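Local coordinates for protein accelerated cell death 11 (Arabidopsis thaliana, PDB 4NTG) that transfers ceramide-1-phosphate and phytoceramide-1-phosphate selectively between membranes, holding the lipid in an all-helical fold of the glycolipid transfer protein family, at residues V81-D86 with S97-L102; V105-D110 with Q138-H143; D110-L115 with Q181-S186. The protein carries 1 engineered substitution. All blocks are in the same frame, centred on the assembly; numbering follows the deposited sequence.

Contact 1 (V81-D86 with S97-L102); sequences VMMDKD and SHTRNL. With 1PZ ((2S,3R,4E)-2-(dodecanoylamino)-3-hydroxyoctadec-4-en-1-yl dihydrogen phosphate), chain C.
M82 lays its CG and SD across the CB of H98, with SD 3.6 Å from H98 CB, where helix 79-88 packs on the start of helix 98-120 in the all-helical GLTP fold. The two short axes pass 9.4 Å apart with N-to-C directions at 127°. The bend at the end of the M82 chain turns CE onto L102, 3.6 Å from CD2, and M83 SD reaches that same methyl from the neighbouring position. F198 of helix 173-199 also packs on M83, T99 and L102. S97 is the N-cap of helix 98-120: its OG accepts R100 N at 2.9 Å within the turn, and bonds V92 O. H98 ND1 is hydrogen-bonded to D68 OD2. R100 leaves its helix on the side away from helix 79-88, and its extended chain reaches the lipid phosphate, NE meeting 1PZ OBA at 2.8 Å and NH2 meeting OAY at 2.9 Å, so the same turn carries a phosphate-binding residue. The polar link across the helices is the carboxylate of D86, gripped twice by T99: OD2 takes the backbone N at 2.9 Å, nearly in line with its C-O bond, and OG1 at 2.7 Å from the anti side, 19° out of the carboxylate plane.

Contact 2 (V105-D110 with Q138-H143); sequences VKRGLD and QVFAPH. With 1PZ ((2S,3R,4E)-2-(dodecanoylamino)-3-hydroxyoctadec-4-en-1-yl dihydrogen phosphate), chain C.
R107 lays its guanidinium flat on the imidazole of H143, the group centres 3.4 Å apart and the planes only 3° from parallel, a guanidinium-imidazole stack consistent with cation-pi character if the histidine is neutral. The arginine chain, extended from CG to NE, runs out from helix 98-120 to reach the loop that follows helix 129-139. On the other face of the H143 ring lies P142 CB, 4.1 Å above the plane, while at its edge ND1 makes a weak bond to V139 O. V139 packs closer to the helix: CG1 sits 3.3 Å from R107 O and 3.9 Å from D110 CB. F140 brings CE1 to 3.5 Å from R107 CB, meeting it obliquely, and its CE2 touches the lipid acyl chain at 1PZ CBF, also 3.5 Å. This ring, stacked with H144, which hydrogen-bonds the bound lipid, thus lines the ceramide-1-phosphate pocket between helix and loop. R107 NH2 also makes a salt bridge to the C-terminal carboxylate of W207 and a hydrogen bond to I205 O. NH2 is thus committed to the chain terminus while the face lies on H143; that carboxylate probably offsets the charge of R107, whose NH1 lies close to R104 NH2.

Contact 3 (D110-L115 with Q181-S186); sequences DMVKVL and QSYVNS. With 1PZ ((2S,3R,4E)-2-(dodecanoylamino)-3-hydroxyoctadec-4-en-1-yl dihydrogen phosphate), chain C.
Behind the lipid pocket of the GLTP fold, helix 98-120 crosses helix 173-199, the short axes 9.2 Å apart at -131°. Y183 and K113 bury the most surface here. The tyrosine CG stands anti to the backbone N (chi1 169°), which sends the ring toward helix 98-120. There CE2 meets V112 CG1 at 3.5 Å, the two side chains crossing at about a right angle and the methyl coming obliquely to the ring. CE2 also meets the backbone of the next residue: K113 N lies 3.5 Å from it, at the ring edge and near the ring plane, and K113 CB lies 3.8 Å from that carbon. V184, the residue after Y183, rests its CG2 3.7 Å from K113 O, next to the nearest backbone approach, K113 CA to V184 CA at 5.2 Å. F18 of helix 10-25 packs edge-to-face with Y183, and V112 also touches helix 34-49. M111 CE reaches the acyl chain at 1PZ CBJ, 3.5 Å away. No hydrogen bond joins the two segments; the tyrosine OH instead bonds L109 O. The crossing therefore rests on van der Waals packing, partly against the backbone of K113, with one buried hydroxyl satisfied by a helix carbonyl.

Overall arrangement
All three contacts use helix 98-120, taken in order along its length, and each includes a residue that touches the lipid. Contact 1, about 17 Å from the chain centre, lies at the headgroup end and joins apolar packing to paired bonds on a carboxylate. Contacts 2 and 3 lie deeper, about 8 and 9 Å from the centre, with their own centres 12 Å apart. They share D110 and touch where F140 packs on M111. Neither has a hydrogen bond between its two segments: a flat guanidinium-imidazole stack dominates contact 2, and aliphatic-aromatic packing contact 3. Most touching residues are buried, yet each keeps a few partly exposed: S97 and H98 in contact 1, D110 and H143 in contact 2, K113 in contact 3.

Contact 1 (V81-D86 with S97-L102)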
loop_
_atom_site.group_PDB
_atom_site.type_symbol
_atom_site.label_atom_id
_atom_site.label_comp_id
_atom_site.label_asym_id
_atom_site.label_seq_id
_atom_site.Cartn_x
_atom_site.Cartn_y
_atom_site.Cartn_z
ATOM N N VAL A 81 -13.620 14.600 -1.376
ATOM C CA VAL A 81 -14.166 15.214 -2.581
ATOM C C VAL A 81 -14.093 14.244 -3.761
ATOM O O VAL A 81 -15.008 14.177 -4.592
ATOM C CB VAL A 81 -13.487 16.553 -2.875
ATOM C CG1 VAL A 81 -13.866 17.079 -4.264
ATOM C CG2 VAL A 81 -13.861 17.573 -1.795
ATOM N N MET A 82 -13.025 13.451 -3.795
ATOM C CA MET A 82 -12.825 12.480 -4.861
ATOM C C MET A 82 -13.935 11.436 -4.814
ATOM O O MET A 82 -14.558 11.136 -5.830
ATOM C CB MET A 82 -11.454 11.823 -4.717
ATOM C CG MET A 82 -10.905 11.206 -5.997
ATOM S SD MET A 82 -9.308 10.375 -5.750
ATOM C CE MET A 82 -9.787 9.087 -4.587
ATOM N N MET A 83 -14.209 10.906 -3.628
ATOM C CA MET A 83 -15.251 9.893 -3.491
ATOM C C MET A 83 -16.654 10.465 -3.706
ATOM O O MET A 83 -17.468 9.854 -4.416
ATOM C CB MET A 83 -15.125 9.174 -2.152
ATOM C CG MET A 83 -13.776 8.513 -2.005
ATOM S SD MET A 83 -13.473 7.778 -0.389
ATOM C CE MET A 83 -14.723 6.466 -0.409
ATOM N N ASP A 84 -16.938 11.630 -3.123
ATOM C CA ASP A 84 -18.215 12.313 -3.395
ATOM C C ASP A 84 -18.492 12.581 -4.898
ATOM O O ASP A 84 -19.641 12.504 -5.331
ATOM C CB ASP A 84 -18.366 13.602 -2.571
ATOM C CG ASP A 84 -18.413 13.343 -1.076
ATOM O OD1 ASP A 84 -18.624 12.181 -0.670
ATOM O OD2 ASP A 84 -18.239 14.308 -0.302
ATOM N N LYS A 85 -17.464 12.877 -5.696
ATOM C CA LYS A 85 -17.697 13.043 -7.134
ATOM C C LYS A 85 -18.162 11.730 -7.740
ATOM O O LYS A 85 -19.222 11.683 -8.380
ATOM C CB LYS A 85 -16.456 13.543 -7.882
ATOM C CG LYS A 85 -16.127 15.004 -7.653
ATOM C CD LYS A 85 -14.879 15.412 -8.426
ATOM C CE LYS A 85 -14.617 16.901 -8.286
ATOM N NZ LYS A 85 -15.851 17.696 -8.566
ATOM N N ASP A 86 -17.375 10.670 -7.528
ATOM C CA ASP A 86 -17.702 9.341 -8.048
ATOM C C ASP A 86 -19.066 8.855 -7.552
ATOM O O ASP A 86 -19.819 8.235 -8.308
ATOM C CB ASP A 86 -16.596 8.332 -7.730
ATOM C CG ASP A 86 -15.300 8.617 -8.491
ATOM O OD1 ASP A 86 -15.317 9.386 -9.479
ATOM O OD2 ASP A 86 -14.255 8.063 -8.091
ATOM N N SER A 97 -12.272 4.146 -12.192
ATOM C CA SER A 97 -12.694 5.272 -11.368
ATOM C C SER A 97 -11.678 5.530 -10.255
ATOM O O SER A 97 -11.016 4.594 -9.781
ATOM C CB SER A 97 -14.039 4.991 -10.719
ATOM O OG SER A 97 -13.856 4.313 -9.498
ATOM N N HIS A 98 -11.566 6.792 -9.833
ATOM C CA HIS A 98 -10.631 7.174 -8.788
ATOM C C HIS A 98 -10.900 6.432 -7.480
ATOM O O HIS A 98 -9.966 5.983 -6.809
ATOM C CB HIS A 98 -10.701 8.677 -8.543
ATOM C CG HIS A 98 -10.274 9.500 -9.716
ATOM N ND1 HIS A 98 -9.299 9.087 -10.594
ATOM C CD2 HIS A 98 -10.703 10.706 -10.150
ATOM C CE1 HIS A 98 -9.139 10.014 -11.525
ATOM N NE2 HIS A 98 -9.977 11.002 -11.279
ATOM N N THR A 99 -12.178 6.300 -7.126
ATOM C CA THR A 99 -12.556 5.633 -5.890
ATOM C C THR A 99 -12.209 4.151 -5.958
ATOM O O THR A 99 -11.743 3.563 -4.975
ATOM C CB THR A 99 -14.051 5.821 -5.591
ATOM O OG1 THR A 99 -14.337 7.225 -5.487
ATOM C CG2 THR A 99 -14.434 5.138 -4.286
ATOM N N ARG A 100 -12.435 3.544 -7.119
ATOM C CA ARG A 100 -12.084 2.139 -7.281
ATOM C C ARG A 100 -10.569 1.941 -7.127
ATOM O O ARG A 100 -10.133 1.075 -6.363
ATOM C CB ARG A 100 -12.596 1.577 -8.611
ATOM C CG ARG A 100 -12.144 0.123 -8.889
ATOM C CD ARG A 100 -12.941 -0.506 -10.040
ATOM N NE ARG A 100 -12.306 -1.699 -10.609
ATOM C CZ ARG A 100 -12.948 -2.614 -11.335
ATOM N NH1 ARG A 100 -14.246 -2.484 -11.567
ATOM N NH2 ARG A 100 -12.292 -3.658 -11.826
ATOM N N ASN A 101 -9.775 2.758 -7.820
ATOM C CA ASN A 101 -8.327 2.696 -7.671
ATOM C C ASN A 101 -7.893 3.005 -6.248
ATOM O O ASN A 101 -6.891 2.444 -5.766
ATOM C CB ASN A 101 -7.636 3.662 -8.627
ATOM C CG ASN A 101 -7.965 3.385 -10.076
ATOM O OD1 ASN A 101 -8.184 2.236 -10.482
ATOM N ND2 ASN A 101 -8.016 4.447 -10.874
ATOM N N LEU A 102 -8.636 3.902 -5.587
ATOM C CA LEU A 102 -8.311 4.288 -4.208
ATOM C C LEU A 102 -8.358 3.051 -3.308
ATOM O O LEU A 102 -7.447 2.819 -2.503
ATOM C CB LEU A 102 -9.235 5.413 -3.687
ATOM C CG LEU A 102 -9.080 5.806 -2.208
ATOM C CD1 LEU A 102 -7.643 6.174 -1.878
ATOM C CD2 LEU A 102 -10.045 6.923 -1.762
HETATM C CAS 1PZ C . 6.381 -16.195 -15.063
HETATM C CAF 1PZ C . 6.585 -14.764 -14.559
HETATM C CAG 1PZ C . 5.993 -14.646 -13.145
HETATM C CAH 1PZ C . 4.699 -13.811 -13.189
HETATM C CAI 1PZ C . 4.074 -13.757 -11.778
HETATM C CAJ 1PZ C . 3.109 -12.576 -11.690
HETATM C CAK 1PZ C . 3.472 -11.748 -10.447
HETATM C CAL 1PZ C . 2.175 -11.264 -9.773
HETATM C CAM 1PZ C . 1.639 -9.982 -10.446
HETATM C CAN 1PZ C . 0.564 -9.422 -9.472
HETATM C CAO 1PZ C . -0.241 -8.332 -10.191
HETATM C CAP 1PZ C . -1.720 -8.471 -9.719
HETATM C CAQ 1PZ C . -2.289 -7.074 -9.414
HETATM C CAE 1PZ C . -3.782 -7.113 -9.651
HETATM C CAD 1PZ C . -4.344 -6.376 -10.690
HETATM C CAC 1PZ C . -5.867 -6.143 -10.732
HETATM O OAR 1PZ C . -6.526 -7.363 -10.793
HETATM C CAB 1PZ C . -6.244 -5.422 -9.457
HETATM C CAA 1PZ C . -7.564 -4.712 -9.657
HETATM O OBB 1PZ C . -7.442 -3.592 -10.523
HETATM P PAX 1PZ C . -8.679 -3.179 -11.427
HETATM O OAZ 1PZ C . -8.056 -2.470 -12.566
HETATM O OBA 1PZ C . -9.504 -2.072 -10.650
HETATM O OAY 1PZ C . -9.521 -4.335 -11.842
HETATM N NAW 1PZ C . -5.219 -4.482 -9.101
HETATM C CAU 1PZ C . -4.810 -4.349 -7.788
HETATM O OAV 1PZ C . -5.404 -4.926 -6.715
HETATM C CAT 1PZ C . -3.563 -3.455 -7.602
HETATM C CBC 1PZ C . -2.791 -3.990 -6.366
HETATM C CBD 1PZ C . -1.316 -3.839 -6.663
HETATM C CBE 1PZ C . -0.459 -4.471 -5.527
HETATM C CBF 1PZ C . -0.765 -5.977 -5.428
HETATM C CBG 1PZ C . 0.505 -6.800 -5.744
HETATM C CBH 1PZ C . 1.233 -7.102 -4.427
HETATM C CBI 1PZ C . 1.628 -8.584 -4.404
HETATM C CBJ 1PZ C . 2.726 -8.722 -3.359
HETATM C CBK 1PZ C . 3.378 -10.098 -3.455
HETATM C CBL 1PZ C . 4.689 -10.036 -2.705
#

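Contact 2 (V105-D110 with Q138-H143)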
loop_
_atom_site.group_PDB
_atom_site.type_symbol
_atom_site.label_atom_id
_atom_site.label_comp_id
_atom_site.label_asym_id
_atom_site.label_seq_id
_atom_site.Cartn_x
_atom_site.Cartn_y
_atom_site.Cartn_z
ATOM N N VAL A 105 -5.388 0.784 -3.986
ATOM C CA VAL A 105 -4.210 1.401 -3.377
ATOM C C VAL A 105 -4.172 1.199 -1.857
ATOM O O VAL A 105 -3.109 0.915 -1.291
ATOM C CB VAL A 105 -4.101 2.890 -3.751
ATOM C CG1 VAL A 105 -3.048 3.606 -2.894
ATOM C CG2 VAL A 105 -3.766 3.029 -5.229
ATOM N N LYS A 106 -5.330 1.317 -1.207
ATOM C CA LYS A 106 -5.430 1.051 0.228
ATOM C C LYS A 106 -4.957 -0.372 0.542
ATOM O O LYS A 106 -4.271 -0.611 1.536
ATOM C CB LYS A 106 -6.863 1.257 0.718
ATOM C CG LYS A 106 -7.049 1.119 2.224
ATOM C CD LYS A 106 -7.411 -0.308 2.649
ATOM C CE LYS A 106 -8.682 -0.816 1.965
ATOM N NZ LYS A 106 -9.058 -2.164 2.493
ATOM N N ARG A 107 -5.299 -1.319 -0.317
ATOM C CA ARG A 107 -4.861 -2.692 -0.098
ATOM C C ARG A 107 -3.348 -2.823 -0.270
ATOM O O ARG A 107 -2.695 -3.516 0.514
ATOM C CB ARG A 107 -5.629 -3.657 -1.003
ATOM C CG ARG A 107 -7.114 -3.747 -0.658
ATOM C CD ARG A 107 -7.853 -4.744 -1.524
ATOM N NE ARG A 107 -9.299 -4.615 -1.358
ATOM C CZ ARG A 107 -10.179 -4.746 -2.348
ATOM N NH1 ARG A 107 -9.759 -5.029 -3.580
ATOM N NH2 ARG A 107 -11.476 -4.602 -2.103
ATOM N N GLY A 108 -2.795 -2.138 -1.274
ATOM C CA GLY A 108 -1.352 -2.062 -1.441
ATOM C C GLY A 108 -0.672 -1.651 -0.137
ATOM O O GLY A 108 0.250 -2.342 0.318
ATOM N N LEU A 109 -1.136 -0.552 0.471
ATOM C CA LEU A 109 -0.568 -0.045 1.723
ATOM C C LEU A 109 -0.649 -1.098 2.832
ATOM O O LEU A 109 0.357 -1.425 3.472
ATOM C CB LEU A 109 -1.264 1.251 2.153
ATOM C CG LEU A 109 -1.311 2.404 1.142
ATOM C CD1 LEU A 109 -2.140 3.559 1.684
ATOM C CD2 LEU A 109 0.100 2.871 0.782
ATOM N N ASP A 110 -1.849 -1.636 3.044
ATOM C CA ASP A 110 -2.045 -2.749 3.977
ATOM C C ASP A 110 -1.073 -3.916 3.710
ATOM O O ASP A 110 -0.418 -4.415 4.643
ATOM C CB ASP A 110 -3.489 -3.241 3.908
ATOM C CG ASP A 110 -4.003 -3.713 5.247
ATOM O OD1 ASP A 110 -3.308 -3.492 6.256
ATOM O OD2 ASP A 110 -5.106 -4.291 5.302
ATOM N N GLN A 138 -3.524 -12.738 3.554
ATOM C CA GLN A 138 -4.373 -11.922 4.401
ATOM C C GLN A 138 -4.953 -10.696 3.705
ATOM O O GLN A 138 -6.124 -10.376 3.913
ATOM C CB GLN A 138 -3.622 -11.470 5.644
ATOM C CG GLN A 138 -4.489 -10.636 6.560
ATOM C CD GLN A 138 -3.709 -10.072 7.700
ATOM O OE1 GLN A 138 -3.134 -10.814 8.499
ATOM N NE2 GLN A 138 -3.652 -8.750 7.779
ATOM N N VAL A 139 -4.151 -9.995 2.904
ATOM C CA VAL A 139 -4.617 -8.722 2.346
ATOM C C VAL A 139 -5.346 -8.877 0.983
ATOM O O VAL A 139 -6.393 -8.253 0.759
ATOM C CB VAL A 139 -3.477 -7.676 2.253
ATOM C CG1 VAL A 139 -3.987 -6.376 1.643
ATOM C CG2 VAL A 139 -2.865 -7.399 3.614
ATOM N N PHE A 140 -4.806 -9.717 0.095
ATOM C CA PHE A 140 -5.327 -9.828 -1.264
ATOM C C PHE A 140 -6.075 -11.132 -1.622
ATOM O O PHE A 140 -6.795 -11.174 -2.627
ATOM C CB PHE A 140 -4.210 -9.594 -2.281
ATOM C CG PHE A 140 -3.833 -8.141 -2.477
ATOM C CD1 PHE A 140 -4.715 -7.250 -3.088
ATOM C CD2 PHE A 140 -2.575 -7.683 -2.093
ATOM C CE1 PHE A 140 -4.353 -5.914 -3.296
ATOM C CE2 PHE A 140 -2.200 -6.355 -2.289
ATOM C CZ PHE A 140 -3.094 -5.463 -2.886
ATOM N N ALA A 141 -5.908 -12.197 -0.842
ATOM C CA ALA A 141 -6.634 -13.437 -1.161
ATOM C C ALA A 141 -8.157 -13.264 -1.301
ATOM O O ALA A 141 -8.754 -13.847 -2.215
ATOM C CB ALA A 141 -6.304 -14.572 -0.185
ATOM N N PRO A 142 -8.795 -12.472 -0.412
ATOM C CA PRO A 142 -10.243 -12.315 -0.613
ATOM C C PRO A 142 -10.624 -11.492 -1.861
ATOM O O PRO A 142 -11.800 -11.520 -2.245
ATOM C CB PRO A 142 -10.704 -11.576 0.651
ATOM C CG PRO A 142 -9.581 -11.770 1.667
ATOM C CD PRO A 142 -8.338 -11.851 0.853
ATOM N N HIS A 143 -9.675 -10.789 -2.484
ATOM C CA HIS A 143 -10.025 -9.930 -3.627
ATOM C C HIS A 143 -9.453 -10.350 -4.997
ATOM O O HIS A 143 -10.123 -10.193 -6.017
ATOM C CB HIS A 143 -9.702 -8.459 -3.321
ATOM C CG HIS A 143 -10.067 -8.047 -1.928
ATOM N ND1 HIS A 143 -9.123 -7.869 -0.932
ATOM C CD2 HIS A 143 -11.270 -7.816 -1.352
ATOM C CE1 HIS A 143 -9.733 -7.532 0.191
ATOM N NE2 HIS A 143 -11.034 -7.497 -0.036
HETATM C CAS 1PZ C . 6.381 -16.195 -15.063
HETATM C CAF 1PZ C . 6.585 -14.764 -14.559
HETATM C CAG 1PZ C . 5.993 -14.646 -13.145
HETATM C CAH 1PZ C . 4.699 -13.811 -13.189
HETATM C CAI 1PZ C . 4.074 -13.757 -11.778
HETATM C CAJ 1PZ C . 3.109 -12.576 -11.690
HETATM C CAK 1PZ C . 3.472 -11.748 -10.447
HETATM C CAL 1PZ C . 2.175 -11.264 -9.773
HETATM C CAM 1PZ C . 1.639 -9.982 -10.446
HETATM C CAN 1PZ C . 0.564 -9.422 -9.472
HETATM C CAO 1PZ C . -0.241 -8.332 -10.191
HETATM C CAP 1PZ C . -1.720 -8.471 -9.719
HETATM C CAQ 1PZ C . -2.289 -7.074 -9.414
HETATM C CAE 1PZ C . -3.782 -7.113 -9.651
HETATM C CAD 1PZ C . -4.344 -6.376 -10.690
HETATM C CAC 1PZ C . -5.867 -6.143 -10.732
HETATM O OAR 1PZ C . -6.526 -7.363 -10.793
HETATM C CAB 1PZ C . -6.244 -5.422 -9.457
HETATM C CAA 1PZ C . -7.564 -4.712 -9.657
HETATM O OBB 1PZ C . -7.442 -3.592 -10.523
HETATM P PAX 1PZ C . -8.679 -3.179 -11.427
HETATM O OAZ 1PZ C . -8.056 -2.470 -12.566
HETATM O OBA 1PZ C . -9.504 -2.072 -10.650
HETATM O OAY 1PZ C . -9.521 -4.335 -11.842
HETATM N NAW 1PZ C . -5.219 -4.482 -9.101
HETATM C CAU 1PZ C . -4.810 -4.349 -7.788
HETATM O OAV 1PZ C . -5.404 -4.926 -6.715
HETATM C CAT 1PZ C . -3.563 -3.455 -7.602
HETATM C CBC 1PZ C . -2.791 -3.990 -6.366
HETATM C CBD 1PZ C . -1.316 -3.839 -6.663
HETATM C CBE 1PZ C . -0.459 -4.471 -5.527
HETATM C CBF 1PZ C . -0.765 -5.977 -5.428
HETATM C CBG 1PZ C . 0.505 -6.800 -5.744
HETATM C CBH 1PZ C . 1.233 -7.102 -4.427
HETATM C CBI 1PZ C . 1.628 -8.584 -4.404
HETATM C CBJ 1PZ C . 2.726 -8.722 -3.359
HETATM C CBK 1PZ C . 3.378 -10.098 -3.455
HETATM C CBL 1PZ C . 4.689 -10.036 -2.705
#

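Contact 3 (D110-L115 with Q181-S186)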
loop_
_atom_site.group_PDB
_atom_site.type_symbol
_atom_site.label_atom_id
_atom_site.label_comp_id
_atom_site.label_asym_id
_atom_site.label_seq_id
_atom_site.Cartn_x
_atom_site.Cartn_y
_atom_site.Cartn_z
ATOM N N ASP A 110 -1.849 -1.636 3.044
ATOM C CA ASP A 110 -2.045 -2.749 3.977
ATOM C C ASP A 110 -1.073 -3.916 3.710
ATOM O O ASP A 110 -0.418 -4.415 4.643
ATOM C CB ASP A 110 -3.489 -3.241 3.908
ATOM C CG ASP A 110 -4.003 -3.713 5.247
ATOM O OD1 ASP A 110 -3.308 -3.492 6.256
ATOM O OD2 ASP A 110 -5.106 -4.291 5.302
ATOM N N MET A 111 -0.978 -4.331 2.442
ATOM C CA MET A 111 -0.022 -5.353 2.011
ATOM C C MET A 111 1.372 -5.119 2.588
ATOM O O MET A 111 1.930 -5.988 3.251
ATOM C CB MET A 111 0.085 -5.379 0.488
ATOM C CG MET A 111 1.146 -6.359 -0.027
ATOM S SD MET A 111 0.686 -8.041 0.421
ATOM C CE MET A 111 2.181 -8.951 0.087
ATOM N N VAL A 112 1.922 -3.935 2.337
ATOM C CA VAL A 112 3.250 -3.577 2.830
ATOM C C VAL A 112 3.314 -3.610 4.361
ATOM O O VAL A 112 4.256 -4.156 4.947
ATOM C CB VAL A 112 3.677 -2.195 2.307
ATOM C CG1 VAL A 112 4.859 -1.647 3.133
ATOM C CG2 VAL A 112 4.001 -2.297 0.817
ATOM N N LYS A 113 2.292 -3.038 4.991
ATOM C CA LYS A 113 2.188 -3.026 6.439
ATOM C C LYS A 113 2.270 -4.443 7.037
ATOM O O LYS A 113 3.051 -4.673 7.971
ATOM C CB LYS A 113 0.899 -2.303 6.868
ATOM C CG LYS A 113 0.467 -2.557 8.327
ATOM C CD LYS A 113 -0.735 -1.705 8.735
ATOM C CE LYS A 113 -1.270 -2.109 10.114
ATOM N NZ LYS A 113 -1.912 -3.469 10.121
ATOM N N VAL A 114 1.493 -5.387 6.493
ATOM C CA VAL A 114 1.467 -6.763 7.023
ATOM C C VAL A 114 2.763 -7.488 6.686
ATOM O O VAL A 114 3.308 -8.221 7.524
ATOM C CB VAL A 114 0.217 -7.567 6.553
ATOM C CG1 VAL A 114 0.274 -9.021 7.038
ATOM C CG2 VAL A 114 -1.067 -6.913 7.069
ATOM N N LEU A 115 3.261 -7.272 5.468
ATOM C CA LEU A 115 4.597 -7.743 5.089
ATOM C C LEU A 115 5.628 -7.274 6.121
ATOM O O LEU A 115 6.409 -8.080 6.631
ATOM C CB LEU A 115 4.987 -7.242 3.694
ATOM C CG LEU A 115 6.329 -7.785 3.203
ATOM C CD1 LEU A 115 6.208 -9.275 2.990
ATOM C CD2 LEU A 115 6.812 -7.120 1.918
ATOM N N GLN A 181 8.978 -0.377 11.262
ATOM C CA GLN A 181 8.013 -0.362 12.373
ATOM C C GLN A 181 7.240 0.952 12.394
ATOM O O GLN A 181 6.026 0.988 12.670
ATOM C CB GLN A 181 8.695 -0.578 13.725
ATOM C CG GLN A 181 7.705 -0.609 14.883
ATOM C CD GLN A 181 6.713 -1.772 14.776
ATOM O OE1 GLN A 181 7.113 -2.918 14.556
ATOM N NE2 GLN A 181 5.423 -1.481 14.939
ATOM N N SER A 182 7.956 2.032 12.095
ATOM C CA SER A 182 7.343 3.343 11.927
ATOM C C SER A 182 6.222 3.308 10.869
ATOM O O SER A 182 5.102 3.788 11.124
ATOM C CB SER A 182 8.412 4.362 11.539
ATOM O OG SER A 182 7.837 5.621 11.255
ATOM N N TYR A 183 6.503 2.750 9.690
ATOM C CA TYR A 183 5.462 2.725 8.662
ATOM C C TYR A 183 4.254 1.932 9.166
ATOM O O TYR A 183 3.102 2.340 8.950
ATOM C CB TYR A 183 5.961 2.153 7.330
ATOM C CG TYR A 183 4.822 1.875 6.361
ATOM C CD1 TYR A 183 4.313 2.877 5.535
ATOM C CD2 TYR A 183 4.244 0.613 6.287
ATOM C CE1 TYR A 183 3.262 2.616 4.653
ATOM C CE2 TYR A 183 3.185 0.352 5.421
ATOM C CZ TYR A 183 2.708 1.350 4.608
ATOM O OH TYR A 183 1.666 1.070 3.754
ATOM N N VAL A 184 4.527 0.802 9.827
ATOM C CA VAL A 184 3.469 -0.009 10.417
ATOM C C VAL A 184 2.640 0.848 11.387
ATOM O O VAL A 184 1.396 0.860 11.321
ATOM C CB VAL A 184 4.035 -1.234 11.139
ATOM C CG1 VAL A 184 2.937 -1.964 11.921
ATOM C CG2 VAL A 184 4.715 -2.184 10.136
ATOM N N ASN A 185 3.323 1.577 12.267
ATOM C CA ASN A 185 2.626 2.450 13.221
ATOM C C ASN A 185 1.786 3.545 12.567
ATOM O O ASN A 185 0.691 3.851 13.040
ATOM C CB ASN A 185 3.613 3.092 14.194
ATOM C CG ASN A 185 4.300 2.079 15.074
ATOM O OD1 ASN A 185 3.829 0.950 15.225
ATOM N ND2 ASN A 185 5.412 2.482 15.681
ATOM N N SER A 186 2.314 4.135 11.492
ATOM C CA SER A 186 1.672 5.269 10.820
ATOM C C SER A 186 0.550 4.831 9.885
ATOM O O SER A 186 -0.519 5.426 9.870
ATOM C CB SER A 186 2.706 6.077 10.028
ATOM O OG SER A 186 3.663 6.675 10.881
HETATM C CAS 1PZ C . 6.381 -16.195 -15.063
HETATM C CAF 1PZ C . 6.585 -14.764 -14.559
HETATM C CAG 1PZ C . 5.993 -14.646 -13.145
HETATM C CAH 1PZ C . 4.699 -13.811 -13.189
HETATM C CAI 1PZ C . 4.074 -13.757 -11.778
HETATM C CAJ 1PZ C . 3.109 -12.576 -11.690
HETATM C CAK 1PZ C . 3.472 -11.748 -10.447
HETATM C CAL 1PZ C . 2.175 -11.264 -9.773
HETATM C CAM 1PZ C . 1.639 -9.982 -10.446
HETATM C CAN 1PZ C . 0.564 -9.422 -9.472
HETATM C CAO 1PZ C . -0.241 -8.332 -10.191
HETATM C CAP 1PZ C . -1.720 -8.471 -9.719
HETATM C CAQ 1PZ C . -2.289 -7.074 -9.414
HETATM C CAE 1PZ C . -3.782 -7.113 -9.651
HETATM C CAD 1PZ C . -4.344 -6.376 -10.690
HETATM C CAC 1PZ C . -5.867 -6.143 -10.732
HETATM O OAR 1PZ C . -6.526 -7.363 -10.793
HETATM C CAB 1PZ C . -6.244 -5.422 -9.457
HETATM C CAA 1PZ C . -7.564 -4.712 -9.657
HETATM O OBB 1PZ C . -7.442 -3.592 -10.523
HETATM P PAX 1PZ C . -8.679 -3.179 -11.427
HETATM O OAZ 1PZ C . -8.056 -2.470 -12.566
HETATM O OBA 1PZ C . -9.504 -2.072 -10.650
HETATM O OAY 1PZ C . -9.521 -4.335 -11.842
HETATM N NAW 1PZ C . -5.219 -4.482 -9.101
HETATM C CAU 1PZ C . -4.810 -4.349 -7.788
HETATM O OAV 1PZ C . -5.404 -4.926 -6.715
HETATM C CAT 1PZ C . -3.563 -3.455 -7.602
HETATM C CBC 1PZ C . -2.791 -3.990 -6.366
HETATM C CBD 1PZ C . -1.316 -3.839 -6.663
HETATM C CBE 1PZ C . -0.459 -4.471 -5.527
HETATM C CBF 1PZ C . -0.765 -5.977 -5.428
HETATM C CBG 1PZ C . 0.505 -6.800 -5.744
HETATM C CBH 1PZ C . 1.233 -7.102 -4.427
HETATM C CBI 1PZ C . 1.628 -8.584 -4.404
HETATM C CBJ 1PZ C . 2.726 -8.722 -3.359
HETATM C CBK 1PZ C . 3.378 -10.098 -3.455
HETATM C CBL 1PZ C . 4.689 -10.036 -2.705
#